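Local coordinates for Card1 endonuclease domain-containing protein (Vibrio cholerae, PDB 1XMX), which is of unknown function but probably binds nucleic acid, carrying a nuclease-like domain of the PDDEXK kind, at residues Gly35-Thr40 with Phe59-Ala64; Asn121-Cys126 with Thr136-Arg141; Thr298-Lys303 with Lys380-Asn385. All coordinates share one frame; numbering follows the deposited sequence.

Contact 1 (Gly35-Thr40 with Phe59-Ala64); sequences GDHTQT and FFEIPA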
ATOM      1  N   GLY A  35      13.708  19.440  11.957  1.00 18.24           N
ATOM      2  CA  GLY A  35      13.781  18.157  12.664  1.00 16.66           C
ATOM      3  C   GLY A  35      14.984  18.181  13.603  1.00 19.80           C
ATOM      4  O   GLY A  35      15.805  19.105  13.546  1.00 18.42           O
ATOM      5  N   ASP A  36      15.114  17.164  14.455  1.00 19.21           N
ATOM      6  CA  ASP A  36      16.321  17.028  15.246  1.00 19.84           C
ATOM      7  C   ASP A  36      17.350  16.136  14.566  1.00 19.65           C
ATOM      8  O   ASP A  36      17.046  15.514  13.539  1.00 19.58           O
ATOM      9  CB  ASP A  36      15.993  16.581  16.665  1.00 19.76           C
ATOM     10  CG  ASP A  36      15.542  15.135  16.749  1.00 22.19           C
ATOM     11  OD1 ASP A  36      15.949  14.290  15.951  1.00 24.09           O
ATOM     12  OD2 ASP A  36      14.789  14.816  17.661  1.00 23.27           O
ATOM     13  N   HIS A  37      18.561  16.077  15.110  1.00 20.05           N
ATOM     14  CA  HIS A  37      19.620  15.375  14.412  1.00 20.53           C
ATOM     15  C   HIS A  37      19.309  13.930  14.074  1.00 20.57           C
ATOM     16  O   HIS A  37      19.625  13.485  12.969  1.00 23.26           O
ATOM     17  CB  HIS A  37      20.993  15.513  15.067  1.00 19.51           C
ATOM     18  CG  HIS A  37      22.071  14.862  14.261  1.00 20.89           C
ATOM     19  ND1 HIS A  37      22.471  15.345  13.023  1.00 21.24           N
ATOM     20  CD2 HIS A  37      22.791  13.731  14.469  1.00 21.16           C
ATOM     21  CE1 HIS A  37      23.388  14.544  12.511  1.00 21.05           C
ATOM     22  NE2 HIS A  37      23.620  13.570  13.377  1.00 22.25           N
ATOM     23  N   THR A  38      18.654  13.200  14.980  1.00 21.31           N
ATOM     24  CA  THR A  38      18.332  11.808  14.739  1.00 21.59           C
ATOM     25  C   THR A  38      17.285  11.631  13.594  1.00 22.60           C
ATOM     26  O   THR A  38      17.011  10.537  13.191  1.00 23.02           O
ATOM     27  CB  THR A  38      17.782  11.080  15.990  1.00 23.13           C
ATOM     28  OG1 THR A  38      16.415  11.448  16.176  1.00 26.66           O
ATOM     29  CG2 THR A  38      18.594  11.381  17.237  1.00 20.88           C
ATOM     30  N   GLN A  39      16.709  12.699  13.090  1.00 20.24           N
ATOM     31  CA  GLN A  39      15.748  12.570  12.014  1.00 20.18           C
ATOM     32  C   GLN A  39      16.374  12.854  10.627  1.00 19.40           C
ATOM     33  O   GLN A  39      15.657  12.929   9.624  1.00 19.21           O
ATOM     34  CB  GLN A  39      14.569  13.512  12.289  1.00 17.43           C
ATOM     35  CG  GLN A  39      13.788  13.053  13.484  1.00 17.89           C
ATOM     36  CD  GLN A  39      12.673  13.994  13.826  1.00 19.73           C
ATOM     37  OE1 GLN A  39      12.907  15.200  13.977  1.00 18.57           O
ATOM     38  NE2 GLN A  39      11.449  13.477  13.896  1.00 19.00           N
ATOM     39  N   THR A  40      17.695  13.010  10.583  1.00 20.19           N
ATOM     40  CA  THR A  40      18.450  13.139   9.325  1.00 22.39           C
ATOM     41  C   THR A  40      18.081  12.035   8.298  1.00 22.13           C
ATOM     42  O   THR A  40      17.950  12.279   7.077  1.00 21.10           O
ATOM     43  CB  THR A  40      19.987  13.046   9.624  1.00 24.08           C
ATOM     44  OG1 THR A  40      20.385  14.138  10.450  1.00 23.53           O
ATOM     45  CG2 THR A  40      20.789  13.084   8.326  1.00 25.54           C
ATOM     46  N   PHE A  59      17.166  20.863   5.299  1.00 19.00           N
ATOM     47  CA  PHE A  59      16.937  20.342   6.602  1.00 20.36           C
ATOM     48  C   PHE A  59      17.461  21.397   7.547  1.00 21.47           C
ATOM     49  O   PHE A  59      18.609  21.796   7.462  1.00 20.70           O
ATOM     50  CB  PHE A  59      17.714  19.011   6.823  1.00 19.49           C
ATOM     51  CG  PHE A  59      17.400  18.335   8.145  1.00 21.02           C
ATOM     52  CD1 PHE A  59      16.078  18.266   8.623  1.00 21.46           C
ATOM     53  CD2 PHE A  59      18.389  17.684   8.875  1.00 21.42           C
ATOM     54  CE1 PHE A  59      15.763  17.592   9.830  1.00 21.80           C
ATOM     55  CE2 PHE A  59      18.074  17.011  10.057  1.00 22.31           C
ATOM     56  CZ  PHE A  59      16.764  16.971  10.550  1.00 20.32           C
ATOM     57  N   PHE A  60      16.603  21.860   8.441  1.00 23.60           N
ATOM     58  CA  PHE A  60      16.995  22.837   9.438  1.00 21.96           C
ATOM     59  C   PHE A  60      16.823  22.143  10.786  1.00 23.27           C
ATOM     60  O   PHE A  60      15.723  21.711  11.148  1.00 21.36           O
ATOM     61  CB  PHE A  60      16.139  24.101   9.330  1.00 22.77           C
ATOM     62  CG  PHE A  60      16.378  25.090  10.456  1.00 24.53           C
ATOM     63  CD1 PHE A  60      15.626  25.040  11.630  1.00 23.12           C
ATOM     64  CD2 PHE A  60      17.358  26.066  10.336  1.00 25.49           C
ATOM     65  CE1 PHE A  60      15.880  25.936  12.672  1.00 22.54           C
ATOM     66  CE2 PHE A  60      17.591  27.007  11.375  1.00 24.91           C
ATOM     67  CZ  PHE A  60      16.847  26.910  12.537  1.00 23.46           C
ATOM     68  N   GLU A  61      17.925  22.027  11.533  1.00 24.91           N
ATOM     69  CA  GLU A  61      17.934  21.226  12.765  1.00 24.92           C
ATOM     70  C   GLU A  61      17.649  22.050  13.973  1.00 24.22           C
ATOM     71  O   GLU A  61      18.379  23.015  14.259  1.00 22.90           O
ATOM     72  CB  GLU A  61      19.301  20.580  13.003  1.00 26.23           C
ATOM     73  CG  GLU A  61      19.311  19.124  12.705  1.00 28.19           C
ATOM     74  CD  GLU A  61      20.652  18.475  12.897  1.00 29.38           C
ATOM     75  OE1 GLU A  61      21.387  18.834  13.881  1.00 29.90           O
ATOM     76  OE2 GLU A  61      20.953  17.585  12.056  1.00 30.11           O
ATOM     77  N   ILE A  62      16.640  21.628  14.726  1.00 22.41           N
ATOM     78  CA  ILE A  62      16.391  22.246  16.001  1.00 21.68           C
ATOM     79  C   ILE A  62      17.062  21.407  17.056  1.00 22.26           C
ATOM     80  O   ILE A  62      17.429  20.272  16.836  1.00 24.44           O
ATOM     81  CB  ILE A  62      14.894  22.364  16.333  1.00 21.71           C
ATOM     82  CG1 ILE A  62      14.173  21.103  15.896  1.00 22.59           C
ATOM     83  CG2 ILE A  62      14.234  23.637  15.615  1.00 21.59           C
ATOM     84  CD1 ILE A  62      12.898  20.755  16.699  1.00 24.52           C
ATOM     85  N   PRO A  63      17.208  21.972  18.238  1.00 23.57           N
ATOM     86  CA  PRO A  63      17.786  21.150  19.260  1.00 22.34           C
ATOM     87  C   PRO A  63      16.749  20.098  19.618  1.00 20.64           C
ATOM     88  O   PRO A  63      15.563  20.255  19.364  1.00 20.20           O
ATOM     89  CB  PRO A  63      18.071  22.152  20.401  1.00 22.17           C
ATOM     90  CG  PRO A  63      17.218  23.352  20.137  1.00 23.28           C
ATOM     91  CD  PRO A  63      16.836  23.334  18.688  1.00 22.78           C
ATOM     92  N   ALA A  64      17.200  19.001  20.155  1.00 20.41           N
ATOM     93  CA  ALA A  64      16.331  17.831  20.359  1.00 21.57           C
ATOM     94  C   ALA A  64      15.558  17.807  21.705  1.00 20.80           C
ATOM     95  O   ALA A  64      14.546  17.137  21.815  1.00 22.65           O
ATOM     96  CB  ALA A  64      17.165  16.546  20.177  1.00 19.93           C
TER
HETATM   97  O   HOH W   1      19.236  17.997  16.946  1.00 17.37           O
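G35 and F59 bury the most surface here, and they meet as backbone against ring. With no side chain on G35, the F59 ring comes close beneath its main chain, CE1 lying 3.5 Å from G35 N. F59 CG is anti to the backbone N (chi1 -174°), which swings the ring under the turn leaving strand 30-35. There its CZ edge meets D36 O nearly in the ring plane at 3.3 Å, and CE2 comes to T40 OG1, the two side chains crossing at about a right angle. Y43 meets the same ring with its own at a shallow angle.

Backbone bonds set the parallel register: G35 N gives to F60 O, and I62 N gives to G35 O at 2.9 Å. D36 then turns away from 59-64, though its CB still rests on A64 CB at 3.7 Å. Its carboxylate is held at both oxygens: T38 OG1 donates to OD1 on the syn side, while OD2 makes a salt bridge with R100. Outermost, E61 stretches along the turn so that OE2 takes the H37 ND1 hydrogen at 2.9 Å (162°). The bond lies in the imidazole plane but 30° out of the carboxylate plane. Water 1 adds a link, accepting from H37 N and donating to I62 O.

Q39 sits at the N-cap of helix 40-52, which leads round to strand 56-61. Two adjacent parallel strands joined through a helix make a beta-alpha-beta crossover, the repeating unit of Rossmann-like sheets.

Contact 2 (Asn121-Cys126 with Thr136-Arg141); sequences NSDCLC and TQVQDR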
ATOM      1  N   ASN A 121      -7.630  11.886   7.733  1.00 20.88           N
ATOM      2  CA  ASN A 121      -8.763  11.044   7.347  1.00 21.07           C
ATOM      3  C   ASN A 121      -9.425  11.473   6.019  1.00 19.99           C
ATOM      4  O   ASN A 121      -9.605  10.644   5.088  1.00 18.52           O
ATOM      5  CB  ASN A 121      -9.710  10.884   8.561  1.00 23.12           C
ATOM      6  CG  ASN A 121      -8.942  10.341   9.811  1.00 26.56           C
ATOM      7  OD1 ASN A 121      -8.633   9.148   9.918  1.00 25.36           O
ATOM      8  ND2 ASN A 121      -8.556  11.245  10.699  1.00 29.15           N
ATOM      9  N   SER A 122      -9.691  12.769   5.874  1.00 16.29           N
ATOM     10  CA  SER A 122     -10.441  13.238   4.707  1.00 16.92           C
ATOM     11  C   SER A 122      -9.514  13.413   3.542  1.00 15.64           C
ATOM     12  O   SER A 122      -9.939  13.264   2.366  1.00 19.19           O
ATOM     13  CB  SER A 122     -11.156  14.538   5.025  1.00 16.73           C
ATOM     14  OG  SER A 122     -10.188  15.508   5.380  1.00 15.86           O
ATOM     15  N   ASP A 123      -8.250  13.656   3.880  1.00 14.83           N
ATOM     16  CA  ASP A 123      -7.180  14.149   2.989  1.00 14.04           C
ATOM     17  C   ASP A 123      -7.399  15.590   2.494  1.00 14.10           C
ATOM     18  O   ASP A 123      -6.805  15.985   1.508  1.00 13.38           O
ATOM     19  CB  ASP A 123      -6.855  13.139   1.825  1.00 15.80           C
ATOM     20  CG  ASP A 123      -5.415  13.220   1.342  1.00 16.74           C
ATOM     21  OD1 ASP A 123      -4.399  13.365   2.150  1.00 21.42           O
ATOM     22  OD2 ASP A 123      -5.227  13.130   0.141  1.00 14.29           O
ATOM     23  N   CYS A 124      -8.222  16.389   3.188  1.00 15.37           N
ATOM     24  CA  CYS A 124      -8.433  17.806   2.798  1.00 14.60           C
ATOM     25  C   CYS A 124      -7.314  18.657   3.323  1.00 14.07           C
ATOM     26  O   CYS A 124      -6.958  18.540   4.501  1.00 16.34           O
ATOM     27  CB  CYS A 124      -9.724  18.391   3.375  1.00 15.77           C
ATOM     28  SG  CYS A 124     -11.221  17.520   2.891  1.00 23.44           S
ATOM     29  N   LEU A 125      -6.770  19.523   2.475  1.00 13.26           N
ATOM     30  CA  LEU A 125      -5.868  20.554   2.944  1.00 14.13           C
ATOM     31  C   LEU A 125      -6.725  21.719   3.445  1.00 16.22           C
ATOM     32  O   LEU A 125      -7.516  22.282   2.693  1.00 16.42           O
ATOM     33  CB  LEU A 125      -5.017  21.043   1.808  1.00 13.37           C
ATOM     34  CG  LEU A 125      -3.895  21.995   2.137  1.00 16.03           C
ATOM     35  CD1 LEU A 125      -2.780  21.814   1.098  1.00 17.23           C
ATOM     36  CD2 LEU A 125      -4.458  23.408   2.206  1.00 13.20           C
ATOM     37  N   CYS A 126      -6.503  22.089   4.704  1.00 14.80           N
ATOM     38  CA  CYS A 126      -7.353  22.983   5.465  1.00 18.13           C
ATOM     39  C   CYS A 126      -6.502  24.172   5.842  1.00 17.25           C
ATOM     40  O   CYS A 126      -5.395  23.991   6.396  1.00 15.11           O
ATOM     41  CB  CYS A 126      -7.799  22.298   6.761  1.00 22.30           C
ATOM     42  SG  CYS A 126      -8.817  20.758   6.561  1.00 30.27           S
ATOM     43  N   THR A 136      -8.950  22.413  -0.132  1.00 19.46           N
ATOM     44  CA  THR A 136      -9.049  21.589  -1.329  1.00 20.16           C
ATOM     45  C   THR A 136      -8.698  20.149  -0.940  1.00 18.65           C
ATOM     46  O   THR A 136      -8.076  19.887   0.103  1.00 20.33           O
ATOM     47  CB  THR A 136      -8.079  22.086  -2.446  1.00 19.75           C
ATOM     48  OG1 THR A 136      -6.762  22.146  -1.929  1.00 20.66           O
ATOM     49  CG2 THR A 136      -8.407  23.496  -2.876  1.00 20.83           C
ATOM     50  N   GLN A 137      -9.062  19.217  -1.795  1.00 17.04           N
ATOM     51  CA  GLN A 137      -8.779  17.820  -1.540  1.00 15.89           C
ATOM     52  C   GLN A 137      -7.373  17.599  -2.130  1.00 15.65           C
ATOM     53  O   GLN A 137      -7.123  17.928  -3.248  1.00 16.82           O
ATOM     54  CB  GLN A 137      -9.867  16.991  -2.245  1.00 15.74           C
ATOM     55  CG  GLN A 137      -9.589  15.526  -2.435  1.00 16.55           C
ATOM     56  CD  GLN A 137      -9.290  14.819  -1.120  1.00 13.30           C
ATOM     57  OE1 GLN A 137      -8.332  14.058  -1.028  1.00 17.35           O
ATOM     58  NE2 GLN A 137     -10.136  15.051  -0.114  1.00 12.56           N
ATOM     59  N   VAL A 138      -6.419  17.095  -1.372  1.00 15.90           N
ATOM     60  CA  VAL A 138      -5.086  16.879  -1.948  1.00 14.92           C
ATOM     61  C   VAL A 138      -5.106  15.874  -3.084  1.00 16.97           C
ATOM     62  O   VAL A 138      -5.747  14.841  -2.967  1.00 17.59           O
ATOM     63  CB  VAL A 138      -4.118  16.420  -0.876  1.00 16.59           C
ATOM     64  CG1 VAL A 138      -2.718  16.150  -1.501  1.00 12.09           C
ATOM     65  CG2 VAL A 138      -4.054  17.524   0.256  1.00 11.68           C
ATOM     66  N   GLN A 139      -4.425  16.160  -4.200  1.00 16.35           N
ATOM     67  CA  GLN A 139      -4.505  15.225  -5.324  1.00 16.94           C
ATOM     68  C   GLN A 139      -3.796  13.951  -4.906  1.00 17.66           C
ATOM     69  O   GLN A 139      -3.003  13.976  -3.957  1.00 18.05           O
ATOM     70  CB  GLN A 139      -3.816  15.809  -6.555  1.00 16.83           C
ATOM     71  CG  GLN A 139      -4.545  17.022  -7.102  1.00 17.18           C
ATOM     72  CD  GLN A 139      -3.938  17.511  -8.381  1.00 17.93           C
ATOM     73  OE1 GLN A 139      -2.807  17.183  -8.706  1.00 18.71           O
ATOM     74  NE2 GLN A 139      -4.709  18.262  -9.142  1.00 17.41           N
ATOM     75  N   ASP A 140      -4.007  12.882  -5.677  1.00 16.15           N
ATOM     76  CA  ASP A 140      -3.546  11.544  -5.382  1.00 16.30           C
ATOM     77  C   ASP A 140      -2.446  11.178  -6.358  1.00 17.31           C
ATOM     78  O   ASP A 140      -2.717  10.679  -7.431  1.00 16.44           O
ATOM     79  CB  ASP A 140      -4.740  10.584  -5.506  1.00 15.90           C
ATOM     80  CG  ASP A 140      -5.834  10.897  -4.469  1.00 15.34           C
ATOM     81  OD1 ASP A 140      -5.399  11.275  -3.385  1.00 14.58           O
ATOM     82  OD2 ASP A 140      -7.073  10.810  -4.738  1.00 13.33           O
ATOM     83  N   ARG A 141      -1.198  11.422  -5.975  1.00 19.46           N
ATOM     84  CA  ARG A 141      -0.038  11.356  -6.874  1.00 19.17           C
ATOM     85  C   ARG A 141       1.070  10.425  -6.394  1.00 20.24           C
ATOM     86  O   ARG A 141       1.756   9.795  -7.193  1.00 20.92           O
ATOM     87  CB  ARG A 141       0.583  12.752  -7.014  1.00 20.12           C
ATOM     88  CG  ARG A 141      -0.358  13.831  -7.617  1.00 19.06           C
ATOM     89  CD  ARG A 141      -0.787  13.471  -8.970  1.00 18.72           C
ATOM     90  NE  ARG A 141      -1.608  14.552  -9.511  1.00 20.01           N
ATOM     91  CZ  ARG A 141      -2.203  14.520 -10.697  1.00 19.13           C
ATOM     92  NH1 ARG A 141      -2.099  13.437 -11.458  1.00 16.56           N
ATOM     93  NH2 ARG A 141      -2.912  15.579 -11.109  1.00 19.23           N
TER
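D123, just before strand 124-129, reaches across to Q137 and V138, at and just past the end of strand 136-137. Its backbone is in the left-handed region, and CG is roughly anti to the backbone N (chi1 -151°), which carries the carboxylate out over 136-141. Starting at the root, CB lies beside the end of the Q137 side chain, whose amide orientation is doubtful. CG comes next, 4.1 Å from V138 CB, the two side chains crossing at about a right angle. At the tip, OD2 lies 3.6 Å from the same V138 CB and 4.0 Å from D140 OD1. The strongest partner of OD2 is the side-chain amide of N302, in the turn between strands 288-300 and 303-310.

The main chain beneath is an antiparallel pairing. V138 N gives a straight bond (168°) to D123 O, and V138 CG2 also packs 3.4 Å from that oxygen. L125 N meets T136 O at 2.7 Å almost on the line of the carbonyl, while C124 CA brings its hydrogen to the same acceptor; T136 N returns a bond to L125 O. On the face where L125 points, its CB touches V138 CG2 at 4.0 Å. S122 OG accepts from C124 N, an ST turn that shapes the entry to the strand.

Two carboxylates so near each other would repel if both were charged, and their proximity probably raises the proton affinity of one or both. The N302 amide, donating to D123 OD2, should offset part of that cost.

Contact 3 (Thr298-Lys303 with Lys380-Asn385); sequences TVVNNK and KAAGGN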
ATOM      1  N   THR A 298      -1.878  -1.237  -3.045  1.00 19.66           N
ATOM      2  CA  THR A 298      -2.384  -0.004  -3.676  1.00 22.44           C
ATOM      3  C   THR A 298      -2.090   1.232  -2.821  1.00 20.84           C
ATOM      4  O   THR A 298      -1.767   1.131  -1.630  1.00 21.07           O
ATOM      5  CB  THR A 298      -3.901  -0.033  -3.920  1.00 22.34           C
ATOM      6  OG1 THR A 298      -4.574  -0.181  -2.670  1.00 25.53           O
ATOM      7  CG2 THR A 298      -4.295  -1.192  -4.773  1.00 21.19           C
ATOM      8  N   VAL A 299      -2.156   2.403  -3.444  1.00 19.61           N
ATOM      9  CA  VAL A 299      -2.326   3.640  -2.678  1.00 16.12           C
ATOM     10  C   VAL A 299      -3.689   4.196  -3.122  1.00 18.13           C
ATOM     11  O   VAL A 299      -3.980   4.281  -4.342  1.00 17.01           O
ATOM     12  CB  VAL A 299      -1.165   4.685  -2.924  1.00 15.77           C
ATOM     13  CG1 VAL A 299      -1.377   5.960  -2.063  1.00 13.15           C
ATOM     14  CG2 VAL A 299       0.192   4.086  -2.593  1.00 13.73           C
ATOM     15  N   VAL A 300      -4.489   4.635  -2.144  1.00 15.86           N
ATOM     16  CA  VAL A 300      -5.801   5.168  -2.396  1.00 14.73           C
ATOM     17  C   VAL A 300      -5.988   6.364  -1.496  1.00 16.03           C
ATOM     18  O   VAL A 300      -5.821   6.238  -0.306  1.00 14.80           O
ATOM     19  CB  VAL A 300      -6.902   4.153  -2.005  1.00 15.76           C
ATOM     20  CG1 VAL A 300      -8.268   4.667  -2.402  1.00 12.17           C
ATOM     21  CG2 VAL A 300      -6.555   2.723  -2.614  1.00 17.18           C
ATOM     22  N   ASN A 301      -6.369   7.513  -2.076  1.00 14.64           N
ATOM     23  CA  ASN A 301      -6.494   8.742  -1.345  1.00 16.70           C
ATOM     24  C   ASN A 301      -5.246   8.987  -0.501  1.00 15.83           C
ATOM     25  O   ASN A 301      -5.350   9.357   0.686  1.00 14.92           O
ATOM     26  CB  ASN A 301      -7.777   8.821  -0.513  1.00 17.30           C
ATOM     27  CG  ASN A 301      -8.062  10.275  -0.058  1.00 16.05           C
ATOM     28  OD1 ASN A 301      -7.721  11.201  -0.751  1.00 19.96           O
ATOM     29  ND2 ASN A 301      -8.682  10.446   1.084  1.00 13.73           N
ATOM     30  N   ASN A 302      -4.086   8.767  -1.127  1.00 14.54           N
ATOM     31  CA  ASN A 302      -2.799   8.978  -0.495  1.00 14.25           C
ATOM     32  C   ASN A 302      -2.531   8.100   0.751  1.00 16.65           C
ATOM     33  O   ASN A 302      -1.601   8.402   1.495  1.00 12.87           O
ATOM     34  CB  ASN A 302      -2.574  10.460  -0.157  1.00 13.60           C
ATOM     35  CG  ASN A 302      -2.430  11.321  -1.388  1.00 12.99           C
ATOM     36  OD1 ASN A 302      -1.674  10.993  -2.318  1.00 13.68           O
ATOM     37  ND2 ASN A 302      -3.175  12.432  -1.423  1.00 12.71           N
ATOM     38  N   LYS A 303      -3.357   7.051   0.976  1.00 16.96           N
ATOM     39  CA  LYS A 303      -3.154   6.056   2.048  1.00 15.32           C
ATOM     40  C   LYS A 303      -2.747   4.662   1.461  1.00 16.39           C
ATOM     41  O   LYS A 303      -3.416   4.138   0.534  1.00 12.13           O
ATOM     42  CB  LYS A 303      -4.436   5.888   2.821  1.00 15.08           C
ATOM     43  CG  LYS A 303      -5.033   7.142   3.288  1.00 15.54           C
ATOM     44  CD  LYS A 303      -6.391   6.932   3.938  1.00 15.34           C
ATOM     45  CE  LYS A 303      -7.001   8.294   4.158  1.00 17.55           C
ATOM     46  NZ  LYS A 303      -8.274   8.169   4.816  1.00 19.36           N
ATOM     47  N   LYS A 380     -13.702   2.912  -1.211  1.00 20.73           N
ATOM     48  CA  LYS A 380     -14.538   4.092  -0.976  1.00 21.48           C
ATOM     49  C   LYS A 380     -14.303   4.617   0.438  1.00 20.93           C
ATOM     50  O   LYS A 380     -14.185   5.831   0.624  1.00 21.46           O
ATOM     51  CB  LYS A 380     -16.031   3.834  -1.193  1.00 21.94           C
ATOM     52  CG  LYS A 380     -16.346   3.412  -2.652  1.00 27.88           C
ATOM     53  CD  LYS A 380     -17.776   3.720  -3.065  1.00 30.29           C
ATOM     54  CE  LYS A 380     -18.429   2.454  -3.686  1.00 32.57           C
ATOM     55  NZ  LYS A 380     -19.697   2.700  -4.420  1.00 33.33           N
ATOM     56  N   ALA A 381     -14.248   3.708   1.407  1.00 19.54           N
ATOM     57  CA  ALA A 381     -13.968   4.082   2.786  1.00 19.99           C
ATOM     58  C   ALA A 381     -12.659   4.826   2.960  1.00 19.57           C
ATOM     59  O   ALA A 381     -12.508   5.537   3.942  1.00 22.52           O
ATOM     60  CB  ALA A 381     -14.103   2.899   3.738  1.00 18.84           C
ATOM     61  N   ALA A 382     -11.733   4.752   2.001  1.00 18.83           N
ATOM     62  CA  ALA A 382     -10.531   5.595   2.077  1.00 18.01           C
ATOM     63  C   ALA A 382     -10.796   7.124   1.943  1.00 19.86           C
ATOM     64  O   ALA A 382      -9.900   7.940   2.221  1.00 17.85           O
ATOM     65  CB  ALA A 382      -9.431   5.136   1.034  1.00 17.39           C
ATOM     66  N   GLY A 383     -12.000   7.504   1.490  1.00 20.95           N
ATOM     67  CA  GLY A 383     -12.347   8.928   1.248  1.00 20.12           C
ATOM     68  C   GLY A 383     -11.695   9.500   0.000  1.00 20.29           C
ATOM     69  O   GLY A 383     -11.139   8.778  -0.801  1.00 19.66           O
ATOM     70  N   GLY A 384     -11.741  10.804  -0.179  1.00 21.58           N
ATOM     71  CA  GLY A 384     -10.928  11.408  -1.223  1.00 24.37           C
ATOM     72  C   GLY A 384     -11.680  11.814  -2.458  1.00 28.43           C
ATOM     73  O   GLY A 384     -11.100  12.445  -3.369  1.00 27.51           O
ATOM     74  N   ASN A 385     -12.969  11.482  -2.471  1.00 33.92           N
ATOM     75  CA  ASN A 385     -13.860  11.714  -3.621  1.00 40.29           C
ATOM     76  C   ASN A 385     -14.527  13.096  -3.701  1.00 42.93           C
ATOM     77  O   ASN A 385     -14.639  13.817  -2.694  1.00 45.24           O
ATOM     78  CB  ASN A 385     -14.964  10.679  -3.628  1.00 44.21           C
ATOM     79  CG  ASN A 385     -15.476  10.426  -5.010  1.00 48.39           C
ATOM     80  OD1 ASN A 385     -16.656  10.049  -5.211  1.00 49.68           O
ATOM     81  ND2 ASN A 385     -14.595  10.650  -6.004  1.00 49.14           N
TER
HETATM   82  O   HOH W   2      -9.706   5.462   5.603  1.00 38.47           O
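The side-chain amide of N301 is the flat group of this contact, and the G383-G384 peptide lies over one of its faces with the planes nearly parallel. G384 CA comes 3.2 Å from N301 OD1, a closeness that the bare glycine backbone permits. D123 of the adjoining hairpin stands on the other side of the amide plane. At the nitrogen edge, close to that plane, ND2 donates to A382 O at 3.0 Å (161°).

K303 reaches the same oxygen. Its chain is extended beyond CG, bringing NZ to A382 O at 3.1 Å from above the carbonyl plane, on the opposite face from N301. NZ also bonds to N121 O, and water 2 links it to A381 O. V300 CG1 packs on A382 CB at 3.7 Å. N301 and K303 are brought together by the type I' turn from V300 to K303.

A382 O, just past the end of helix 371-380, is thus gripped by an amide and an ammonium group. The lysine charge probably compensates the partial negative charge at that helix end.

Overall arrangement
From the N terminus, contact 1 closes first, joining the end of strand 30-35 to that of strand 56-61 around helix 40-52. Contact 2 follows at the opposite margin of the same seven-stranded sheet, closing the short hairpin of strands 124-129 and 136-137; the centres of the two are about 27 Å apart. Contact 3 spans the longest loop, bringing the turn after strand 288-300 to the C-terminal tail. The three are in series, none enclosing another. Contacts 2 and 3 nevertheless touch, side chains of the 298-303 turn bonding to the loop before strand 124-129 and so joining the N-terminal sheet to the nuclease-like part.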